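Local coordinates for protein transcriptional regulator, IclR family (Ruegeria sp. TM1040, PDB 3R4K) that probably regulates transcription as an IclR-family DNA-binding protein, with a helix-turn-helix domain joined to a C-terminal domain of the GAF-like, profilin-like type, at residues H99-Q104 and E129-H134. Sequence-based numbering, arbitrary orientation.
Sequences HLSLLQ and EVLTFH
Leu131 and Phe133 each set CG opposite their own carbonyl carbon (chi1 -50° and -78°), a turn that carries branch and ring to Ser101 and Leu103. Leu131 points toward strand 97-104, and its CD2 methyl rests on Ser101 CB at 3.6 Å. Serine suits this place because its side chain is short enough to admit a leucine methyl against CB, while its OG makes a weak hydrogen bond to the carbonyl oxygen of Ala213, which gives this buried hydroxyl a partner. In the six-stranded antiparallel sheet of the C-terminal domain, the profilin-like part of this IclR-family regulator, strand 107-114 lies between strands 97-104 and 129-131; the two segments therefore meet through side chains over one face of the sheet, with Ser101 and Leu131 CA atoms 8.2 Å apart. Helix 137-143 covers Ser101, Leu103 and Phe133, which touch Ser138, Val142 and Leu143 in that order. Just past strand 129-131, the Phe133 ring presents its edge to Leu103, whose CD2 lies near the ring plane, 3.8 Å from Phe133 CZ. Phenylalanine suits the loop position because its long, flat side chain reaches Leu103 from there with an apolar edge, and its ring also meets Phe150 edge-to-face.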
loop_
_atom_site.group_PDB
_atom_site.type_symbol
_atom_site.label_atom_id
_atom_site.label_comp_id
_atom_site.label_asym_id
_atom_site.label_seq_id
_atom_site.Cartn_x
_atom_site.Cartn_y
_atom_site.Cartn_z
ATOM N N HIS A 99 -0.532 -13.106 -19.909
ATOM C CA HIS A 99 0.572 -12.815 -19.005
ATOM C C HIS A 99 0.506 -11.411 -18.423
ATOM O O HIS A 99 0.016 -10.475 -19.059
ATOM C CB HIS A 99 1.954 -13.074 -19.640
ATOM C CG HIS A 99 2.275 -12.270 -20.853
ATOM N ND1 HIS A 99 3.188 -11.223 -20.804
ATOM C CD2 HIS A 99 1.863 -12.438 -22.133
ATOM C CE1 HIS A 99 3.262 -10.757 -22.042
ATOM N NE2 HIS A 99 2.484 -11.464 -22.880
ATOM N N LEU A 100 0.982 -11.291 -17.181
ATOM C CA LEU A 100 1.083 -10.040 -16.454
ATOM C C LEU A 100 2.549 -9.662 -16.360
ATOM O O LEU A 100 3.384 -10.460 -15.928
ATOM C CB LEU A 100 0.434 -10.133 -15.050
ATOM C CG LEU A 100 0.558 -8.892 -14.134
ATOM C CD1 LEU A 100 -0.204 -7.670 -14.694
ATOM C CD2 LEU A 100 0.157 -9.234 -12.687
ATOM N N SER A 101 2.867 -8.455 -16.809
ATOM C CA SER A 101 4.228 -7.936 -16.731
ATOM C C SER A 101 4.214 -6.714 -15.823
ATOM O O SER A 101 3.224 -5.957 -15.799
ATOM C CB SER A 101 4.793 -7.630 -18.113
ATOM O OG SER A 101 3.982 -6.700 -18.807
ATOM N N LEU A 102 5.271 -6.574 -15.006
ATOM C CA LEU A 102 5.346 -5.468 -14.053
ATOM C C LEU A 102 6.608 -4.672 -14.216
ATOM O O LEU A 102 7.656 -5.217 -14.555
ATOM C CB LEU A 102 5.265 -5.970 -12.600
ATOM C CG LEU A 102 4.000 -6.673 -12.157
ATOM C CD1 LEU A 102 4.212 -7.332 -10.801
ATOM C CD2 LEU A 102 2.815 -5.717 -12.104
ATOM N N LEU A 103 6.516 -3.375 -13.916
ATOM C CA LEU A 103 7.673 -2.494 -13.923
ATOM C C LEU A 103 8.569 -2.848 -12.739
ATOM O O LEU A 103 8.110 -2.871 -11.594
ATOM C CB LEU A 103 7.259 -1.019 -13.878
ATOM C CG LEU A 103 6.861 -0.392 -15.208
ATOM C CD1 LEU A 103 6.217 0.946 -14.993
ATOM C CD2 LEU A 103 8.051 -0.234 -16.113
ATOM N N GLN A 104 9.814 -3.227 -13.033
ATOM C CA GLN A 104 10.807 -3.562 -12.020
ATOM C C GLN A 104 11.916 -2.547 -12.198
ATOM O O GLN A 104 12.914 -2.787 -12.886
ATOM C CB GLN A 104 11.272 -5.027 -12.130
ATOM C CG GLN A 104 10.461 -5.997 -11.261
ATOM C CD GLN A 104 11.141 -7.345 -11.102
ATOM O OE1 GLN A 104 10.711 -8.358 -11.667
ATOM N NE2 GLN A 104 12.217 -7.394 -10.317
ATOM N N GLU A 129 10.996 -12.936 -17.812
ATOM C CA GLU A 129 11.407 -12.557 -19.158
ATOM C C GLU A 129 11.263 -11.026 -19.290
ATOM O O GLU A 129 10.233 -10.464 -18.912
ATOM C CB GLU A 129 10.569 -13.312 -20.206
ATOM C CG GLU A 129 10.941 -12.987 -21.643
ATOM C CD GLU A 129 10.639 -14.069 -22.664
ATOM O OE1 GLU A 129 9.501 -14.597 -22.681
ATOM O OE2 GLU A 129 11.542 -14.359 -23.482
ATOM N N VAL A 130 12.305 -10.356 -19.770
ATOM C CA VAL A 130 12.307 -8.896 -19.924
ATOM C C VAL A 130 11.719 -8.548 -21.299
ATOM O O VAL A 130 12.142 -9.100 -22.319
ATOM C CB VAL A 130 13.708 -8.276 -19.687
ATOM C CG1 VAL A 130 13.688 -6.755 -19.878
ATOM C CG2 VAL A 130 14.225 -8.630 -18.289
ATOM N N LEU A 131 10.720 -7.663 -21.304
ATOM C CA LEU A 131 10.017 -7.231 -22.506
ATOM C C LEU A 131 10.502 -5.859 -22.931
ATOM O O LEU A 131 10.840 -5.017 -22.079
ATOM C CB LEU A 131 8.493 -7.195 -22.285
ATOM C CG LEU A 131 7.778 -8.422 -21.685
ATOM C CD1 LEU A 131 8.404 -9.767 -22.054
ATOM C CD2 LEU A 131 7.565 -8.273 -20.278
ATOM N N THR A 132 10.560 -5.625 -24.248
ATOM C CA THR A 132 10.986 -4.324 -24.754
ATOM C C THR A 132 9.790 -3.354 -24.668
ATOM O O THR A 132 8.638 -3.790 -24.753
ATOM C CB THR A 132 11.555 -4.447 -26.178
ATOM O OG1 THR A 132 10.529 -4.880 -27.068
ATOM C CG2 THR A 132 12.749 -5.396 -26.262
ATOM N N PHE A 133 10.065 -2.056 -24.485
ATOM C CA PHE A 133 8.998 -1.063 -24.423
ATOM C C PHE A 133 8.428 -0.772 -25.813
ATOM O O PHE A 133 7.243 -0.469 -25.951
ATOM C CB PHE A 133 9.485 0.235 -23.766
ATOM C CG PHE A 133 9.572 0.151 -22.259
ATOM C CD1 PHE A 133 8.418 0.091 -21.478
ATOM C CD2 PHE A 133 10.803 0.131 -21.618
ATOM C CE1 PHE A 133 8.501 -0.011 -20.088
ATOM C CE2 PHE A 133 10.883 0.049 -20.222
ATOM C CZ PHE A 133 9.733 -0.030 -19.470
ATOM N N HIS A 134 9.270 -0.889 -26.842
ATOM C CA HIS A 134 8.898 -0.577 -28.214
ATOM C C HIS A 134 8.453 -1.807 -29.034
ATOM O O HIS A 134 7.730 -1.633 -30.015
ATOM C CB HIS A 134 10.078 0.128 -28.918
ATOM C CG HIS A 134 11.292 -0.735 -29.083
ATOM N ND1 HIS A 134 12.139 -1.011 -28.021
ATOM C CD2 HIS A 134 11.765 -1.354 -30.191
ATOM C CE1 HIS A 134 13.085 -1.800 -28.517
ATOM N NE2 HIS A 134 12.900 -2.035 -29.816
#